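Local coordinates for protein dihydrodipicolinate synthase (Bacteroides thetaiotaomicron, PDB 4XKY) that probably acts as a Schiff-base-forming aldolase of the dihydrodipicolinate synthase family, making dihydrodipicolinate or perhaps cleaving N-acetylneuraminate, at residues V144-E156 and Y172-F186. Numbering follows the deposited sequence.
Sequences VNFAPATIQRIAE and YFQSVMYAMKDNPDF
Ile151, Val176 and Met180 form the buried seam between helices 148-154 and 170-180, extended by Phe186 from the turn beyond, a worked example of how neighbouring outer helices of a TIM barrel pack after successive strands. The helix axes approach to 8.9 Å and run broadly parallel, crossing at -41°, consistent with successive beta-alpha units of the barrel. Ile151 sends its two branches different ways: CD1 presses on Val176 CG1 at 3.5 Å, while CG2 meets Met180 SD at 3.8 Å. The thioether is bent back on itself, which carries its CE over one face of the Phe186 ring, near the rim. Ala155 CB closes this end, 3.5 Å from Phe186 CE1. Beneath the seam, Phe163 of strand 160-165 receives both Ile151 and Phe186.

The outward side is more open to solvent: partly exposed Pro148 rests on Ser175 and Ala179, and exposed Gln152 lies along the same surface. Ser175 also packs on a neighbouring subunit.

At the other end, Tyr172 reaches the loop before helix 148-154. With CG anti to the backbone N (chi1 167°), OH donates a hydrogen bond to Phe146 O in the ring plane; its modelled 2.4 Å is doubtfully short and says nothing of strength. A phenylalanine in its place would probably leave that carbonyl without this donor. The chemistry thus divides: apolar contacts fill the space between the helices, whereas the Tyr172 bond is one of several polar anchors of the loop, beside those from Gln115 and Asn137.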
loop_
_atom_site.group_PDB
_atom_site.type_symbol
_atom_site.label_atom_id
_atom_site.label_comp_id
_atom_site.label_asym_id
_atom_site.label_seq_id
_atom_site.Cartn_x
_atom_site.Cartn_y
_atom_site.Cartn_z
ATOM N N VAL A 144 1.417 0.665 -10.477
ATOM C CA VAL A 144 0.792 0.208 -11.745
ATOM C C VAL A 144 1.903 -0.232 -12.710
ATOM O O VAL A 144 2.695 0.585 -13.182
ATOM C CB VAL A 144 -0.107 1.292 -12.420
ATOM C CG1 VAL A 144 -0.191 1.110 -13.939
ATOM C CG2 VAL A 144 -1.519 1.276 -11.843
ATOM N N ASN A 145 1.954 -1.526 -12.992
ATOM C CA ASN A 145 2.973 -2.092 -13.874
ATOM C C ASN A 145 2.650 -1.910 -15.355
ATOM O O ASN A 145 1.515 -1.608 -15.722
ATOM C CB ASN A 145 3.144 -3.582 -13.566
ATOM C CG ASN A 145 3.898 -3.822 -12.272
ATOM O OD1 ASN A 145 4.117 -2.897 -11.485
ATOM N ND2 ASN A 145 4.326 -5.063 -12.056
ATOM N N PHE A 146 3.669 -2.072 -16.197
ATOM C CA PHE A 146 3.435 -2.320 -17.604
ATOM C C PHE A 146 2.768 -3.698 -17.661
ATOM O O PHE A 146 3.386 -4.699 -17.293
ATOM C CB PHE A 146 4.739 -2.392 -18.411
ATOM C CG PHE A 146 5.470 -1.084 -18.571
ATOM C CD1 PHE A 146 5.231 -0.271 -19.659
ATOM C CD2 PHE A 146 6.457 -0.712 -17.678
ATOM C CE1 PHE A 146 5.934 0.911 -19.838
ATOM C CE2 PHE A 146 7.167 0.472 -17.843
ATOM C CZ PHE A 146 6.901 1.290 -18.931
ATOM N N ALA A 147 1.519 -3.762 -18.106
ATOM C CA ALA A 147 0.886 -5.050 -18.396
ATOM C C ALA A 147 1.606 -5.717 -19.570
ATOM O O ALA A 147 2.267 -5.034 -20.362
ATOM C CB ALA A 147 -0.578 -4.867 -18.724
ATOM N N PRO A 148 1.504 -7.055 -19.676
ATOM C CA PRO A 148 2.150 -7.753 -20.781
ATOM C C PRO A 148 1.770 -7.217 -22.149
ATOM O O PRO A 148 2.657 -6.939 -22.951
ATOM C CB PRO A 148 1.666 -9.183 -20.600
ATOM C CG PRO A 148 1.615 -9.329 -19.123
ATOM C CD PRO A 148 1.075 -8.005 -18.632
ATOM N N ALA A 149 0.471 -7.055 -22.403
ATOM C CA ALA A 149 0.005 -6.581 -23.703
ATOM C C ALA A 149 0.542 -5.170 -23.989
ATOM O O ALA A 149 0.848 -4.855 -25.126
ATOM C CB ALA A 149 -1.519 -6.615 -23.785
ATOM N N THR A 150 0.655 -4.342 -22.951
ATOM C CA THR A 150 1.205 -2.989 -23.070
ATOM C C THR A 150 2.649 -3.042 -23.570
ATOM O O THR A 150 3.035 -2.269 -24.438
ATOM C CB THR A 150 1.168 -2.222 -21.723
ATOM O OG1 THR A 150 -0.185 -2.037 -21.296
ATOM C CG2 THR A 150 1.790 -0.848 -21.853
ATOM N N ILE A 151 3.442 -3.953 -23.013
ATOM C CA ILE A 151 4.818 -4.120 -23.452
ATOM C C ILE A 151 4.876 -4.598 -24.892
ATOM O O ILE A 151 5.684 -4.091 -25.665
ATOM C CB ILE A 151 5.611 -5.050 -22.516
ATOM C CG1 ILE A 151 5.987 -4.279 -21.256
ATOM C CG2 ILE A 151 6.900 -5.527 -23.154
ATOM C CD1 ILE A 151 6.379 -5.168 -20.098
ATOM N N GLN A 152 4.033 -5.566 -25.253
ATOM C CA GLN A 152 3.918 -6.003 -26.657
ATOM C C GLN A 152 3.706 -4.817 -27.557
ATOM O O GLN A 152 4.381 -4.657 -28.573
ATOM C CB GLN A 152 2.710 -6.907 -26.871
ATOM C CG GLN A 152 2.995 -8.376 -27.094
ATOM C CD GLN A 152 1.704 -9.169 -27.213
ATOM O OE1 GLN A 152 1.508 -10.180 -26.531
ATOM N NE2 GLN A 152 0.804 -8.701 -28.074
ATOM N N ARG A 153 2.734 -4.001 -27.168
ATOM C CA ARG A 153 2.303 -2.863 -27.955
ATOM C C ARG A 153 3.382 -1.782 -28.128
ATOM O O ARG A 153 3.537 -1.249 -29.226
ATOM C CB ARG A 153 1.045 -2.266 -27.329
ATOM C CG ARG A 153 0.616 -0.919 -27.887
ATOM C CD ARG A 153 0.032 -1.008 -29.292
ATOM N NE ARG A 153 -0.277 0.336 -29.772
ATOM C CZ ARG A 153 -1.292 1.086 -29.335
ATOM N NH1 ARG A 153 -2.133 0.629 -28.404
ATOM N NH2 ARG A 153 -1.475 2.307 -29.831
ATOM N N ILE A 154 4.107 -1.452 -27.060
ATOM C CA ILE A 154 5.116 -0.384 -27.127
ATOM C C ILE A 154 6.326 -0.897 -27.894
ATOM O O ILE A 154 6.971 -0.159 -28.632
ATOM C CB ILE A 154 5.534 0.113 -25.725
ATOM C CG1 ILE A 154 4.341 0.750 -25.033
ATOM C CG2 ILE A 154 6.658 1.147 -25.819
ATOM C CD1 ILE A 154 4.515 0.965 -23.547
ATOM N N ALA A 155 6.596 -2.187 -27.749
ATOM C CA ALA A 155 7.721 -2.809 -28.416
ATOM C C ALA A 155 7.619 -2.916 -29.943
ATOM O O ALA A 155 8.605 -3.267 -30.590
ATOM C CB ALA A 155 7.950 -4.184 -27.833
ATOM N N GLU A 156 6.448 -2.656 -30.515
ATOM C CA GLU A 156 6.324 -2.583 -31.976
ATOM C C GLU A 156 7.151 -1.424 -32.524
ATOM O O GLU A 156 7.681 -1.508 -33.637
ATOM C CB GLU A 156 4.877 -2.390 -32.407
ATOM C CG GLU A 156 3.943 -3.549 -32.099
ATOM C CD GLU A 156 2.482 -3.115 -32.017
ATOM O OE1 GLU A 156 2.201 -1.896 -31.937
ATOM O OE2 GLU A 156 1.602 -3.999 -32.024
ATOM N N TYR A 172 5.056 -12.279 -12.756
ATOM C CA TYR A 172 4.911 -11.136 -13.666
ATOM C C TYR A 172 5.966 -11.196 -14.767
ATOM O O TYR A 172 5.640 -11.053 -15.937
ATOM C CB TYR A 172 4.989 -9.808 -12.911
ATOM C CG TYR A 172 5.149 -8.610 -13.820
ATOM C CD1 TYR A 172 4.054 -8.086 -14.493
ATOM C CD2 TYR A 172 6.399 -8.017 -14.024
ATOM C CE1 TYR A 172 4.183 -6.995 -15.329
ATOM C CE2 TYR A 172 6.534 -6.903 -14.856
ATOM C CZ TYR A 172 5.426 -6.405 -15.509
ATOM O OH TYR A 172 5.538 -5.319 -16.358
ATOM N N PHE A 173 7.215 -11.458 -14.413
ATOM C CA PHE A 173 8.263 -11.506 -15.435
ATOM C C PHE A 173 8.013 -12.586 -16.497
ATOM O O PHE A 173 8.253 -12.353 -17.674
ATOM C CB PHE A 173 9.647 -11.713 -14.834
ATOM C CG PHE A 173 10.764 -11.510 -15.830
ATOM C CD1 PHE A 173 11.215 -10.232 -16.140
ATOM C CD2 PHE A 173 11.329 -12.590 -16.496
ATOM C CE1 PHE A 173 12.250 -10.041 -17.059
ATOM C CE2 PHE A 173 12.348 -12.408 -17.421
ATOM C CZ PHE A 173 12.806 -11.127 -17.713
ATOM N N GLN A 174 7.577 -13.768 -16.067
ATOM C CA GLN A 174 7.268 -14.883 -16.966
ATOM C C GLN A 174 6.055 -14.530 -17.846
ATOM O O GLN A 174 6.018 -14.905 -19.021
ATOM C CB GLN A 174 6.995 -16.166 -16.169
ATOM C CG GLN A 174 8.223 -16.793 -15.525
ATOM C CD GLN A 174 9.231 -17.215 -16.572
ATOM O OE1 GLN A 174 8.872 -17.864 -17.543
ATOM N NE2 GLN A 174 10.485 -16.831 -16.391
ATOM N N SER A 175 5.078 -13.801 -17.292
ATOM C CA SER A 175 3.950 -13.336 -18.109
ATOM C C SER A 175 4.417 -12.453 -19.275
ATOM O O SER A 175 3.851 -12.523 -20.362
ATOM C CB SER A 175 2.908 -12.577 -17.284
ATOM O OG SER A 175 2.381 -13.395 -16.260
ATOM N N VAL A 176 5.436 -11.624 -19.037
ATOM C CA VAL A 176 5.952 -10.721 -20.074
ATOM C C VAL A 176 6.817 -11.526 -21.054
ATOM O O VAL A 176 6.683 -11.336 -22.262
ATOM C CB VAL A 176 6.731 -9.518 -19.488
ATOM C CG1 VAL A 176 7.183 -8.563 -20.579
ATOM C CG2 VAL A 176 5.881 -8.747 -18.488
ATOM N N MET A 177 7.679 -12.428 -20.555
ATOM C CA MET A 177 8.374 -13.379 -21.452
ATOM C C MET A 177 7.370 -14.031 -22.423
ATOM O O MET A 177 7.562 -14.029 -23.651
ATOM C CB MET A 177 9.107 -14.481 -20.670
ATOM C CG MET A 177 10.322 -14.002 -19.888
ATOM S SD MET A 177 11.737 -13.570 -20.935
ATOM C CE MET A 177 12.179 -15.194 -21.558
ATOM N N TYR A 178 6.276 -14.554 -21.877
ATOM C CA TYR A 178 5.320 -15.269 -22.709
ATOM C C TYR A 178 4.727 -14.332 -23.757
ATOM O O TYR A 178 4.641 -14.704 -24.910
ATOM C CB TYR A 178 4.225 -15.916 -21.882
ATOM C CG TYR A 178 3.147 -16.577 -22.712
ATOM C CD1 TYR A 178 3.246 -17.914 -23.064
ATOM C CD2 TYR A 178 2.022 -15.875 -23.130
ATOM C CE1 TYR A 178 2.266 -18.535 -23.826
ATOM C CE2 TYR A 178 1.035 -16.494 -23.888
ATOM C CZ TYR A 178 1.174 -17.827 -24.224
ATOM O OH TYR A 178 0.237 -18.492 -24.962
ATOM N N ALA A 179 4.336 -13.129 -23.342
ATOM C CA ALA A 179 3.830 -12.103 -24.263
ATOM C C ALA A 179 4.854 -11.683 -25.334
ATOM O O ALA A 179 4.462 -11.273 -26.426
ATOM C CB ALA A 179 3.350 -10.875 -23.487
ATOM N N MET A 180 6.149 -11.787 -25.032
ATOM C CA MET A 180 7.197 -11.358 -25.974
ATOM C C MET A 180 7.900 -12.509 -26.699
ATOM O O MET A 180 8.902 -12.294 -27.386
ATOM C CB MET A 180 8.246 -10.508 -25.233
ATOM C CG MET A 180 7.679 -9.251 -24.593
ATOM S SD MET A 180 6.811 -8.229 -25.792
ATOM C CE MET A 180 8.118 -7.721 -26.907
ATOM N N LYS A 181 7.366 -13.718 -26.571
ATOM C CA LYS A 181 8.055 -14.921 -27.050
ATOM C C LYS A 181 8.253 -14.975 -28.564
ATOM O O LYS A 181 9.125 -15.685 -29.031
ATOM C CB LYS A 181 7.289 -16.165 -26.630
ATOM C CG LYS A 181 5.951 -16.315 -27.345
ATOM C CD LYS A 181 5.236 -17.542 -26.831
ATOM C CE LYS A 181 3.752 -17.439 -27.081
ATOM N NZ LYS A 181 3.483 -17.891 -28.464
ATOM N N ASP A 182 7.435 -14.248 -29.321
ATOM C CA ASP A 182 7.596 -14.186 -30.779
ATOM C C ASP A 182 8.425 -12.999 -31.273
ATOM O O ASP A 182 8.456 -12.718 -32.470
ATOM C CB ASP A 182 6.227 -14.201 -31.456
ATOM C CG ASP A 182 5.519 -15.530 -31.286
ATOM O OD1 ASP A 182 6.200 -16.578 -31.250
ATOM O OD2 ASP A 182 4.280 -15.524 -31.186
ATOM N N ASN A 183 9.105 -12.318 -30.357
ATOM C CA ASN A 183 10.010 -11.244 -30.717
ATOM C C ASN A 183 11.344 -11.473 -30.018
ATOM O O ASN A 183 11.704 -10.739 -29.094
ATOM C CB ASN A 183 9.413 -9.893 -30.330
ATOM C CG ASN A 183 10.135 -8.728 -30.984
ATOM O OD1 ASN A 183 11.122 -8.902 -31.716
ATOM N ND2 ASN A 183 9.633 -7.529 -30.736
ATOM N N PRO A 184 12.090 -12.498 -30.461
ATOM C CA PRO A 184 13.333 -12.897 -29.784
ATOM C C PRO A 184 14.420 -11.802 -29.713
ATOM O O PRO A 184 15.289 -11.843 -28.840
ATOM C CB PRO A 184 13.816 -14.091 -30.622
ATOM C CG PRO A 184 13.235 -13.865 -31.979
ATOM C CD PRO A 184 11.910 -13.194 -31.752
ATOM N N ASP A 185 14.365 -10.841 -30.629
ATOM C CA ASP A 185 15.324 -9.726 -30.667
ATOM C C ASP A 185 15.179 -8.681 -29.543
ATOM O O ASP A 185 16.074 -7.861 -29.361
ATOM C CB ASP A 185 15.201 -8.973 -31.995
ATOM C CG ASP A 185 15.817 -9.713 -33.162
ATOM O OD1 ASP A 185 16.486 -10.755 -32.967
ATOM O OD2 ASP A 185 15.630 -9.217 -34.292
ATOM N N PHE A 186 14.045 -8.697 -28.847
ATOM C CA PHE A 186 13.695 -7.723 -27.811
ATOM C C PHE A 186 14.297 -8.178 -26.519
ATOM O O PHE A 186 14.022 -9.281 -26.073
ATOM C CB PHE A 186 12.171 -7.669 -27.663
ATOM C CG PHE A 186 11.663 -6.644 -26.672
ATOM C CD1 PHE A 186 11.471 -5.317 -27.049
ATOM C CD2 PHE A 186 11.306 -7.023 -25.393
ATOM C CE1 PHE A 186 10.970 -4.388 -26.152
ATOM C CE2 PHE A 186 10.790 -6.101 -24.488
ATOM C CZ PHE A 186 10.623 -4.779 -24.870
#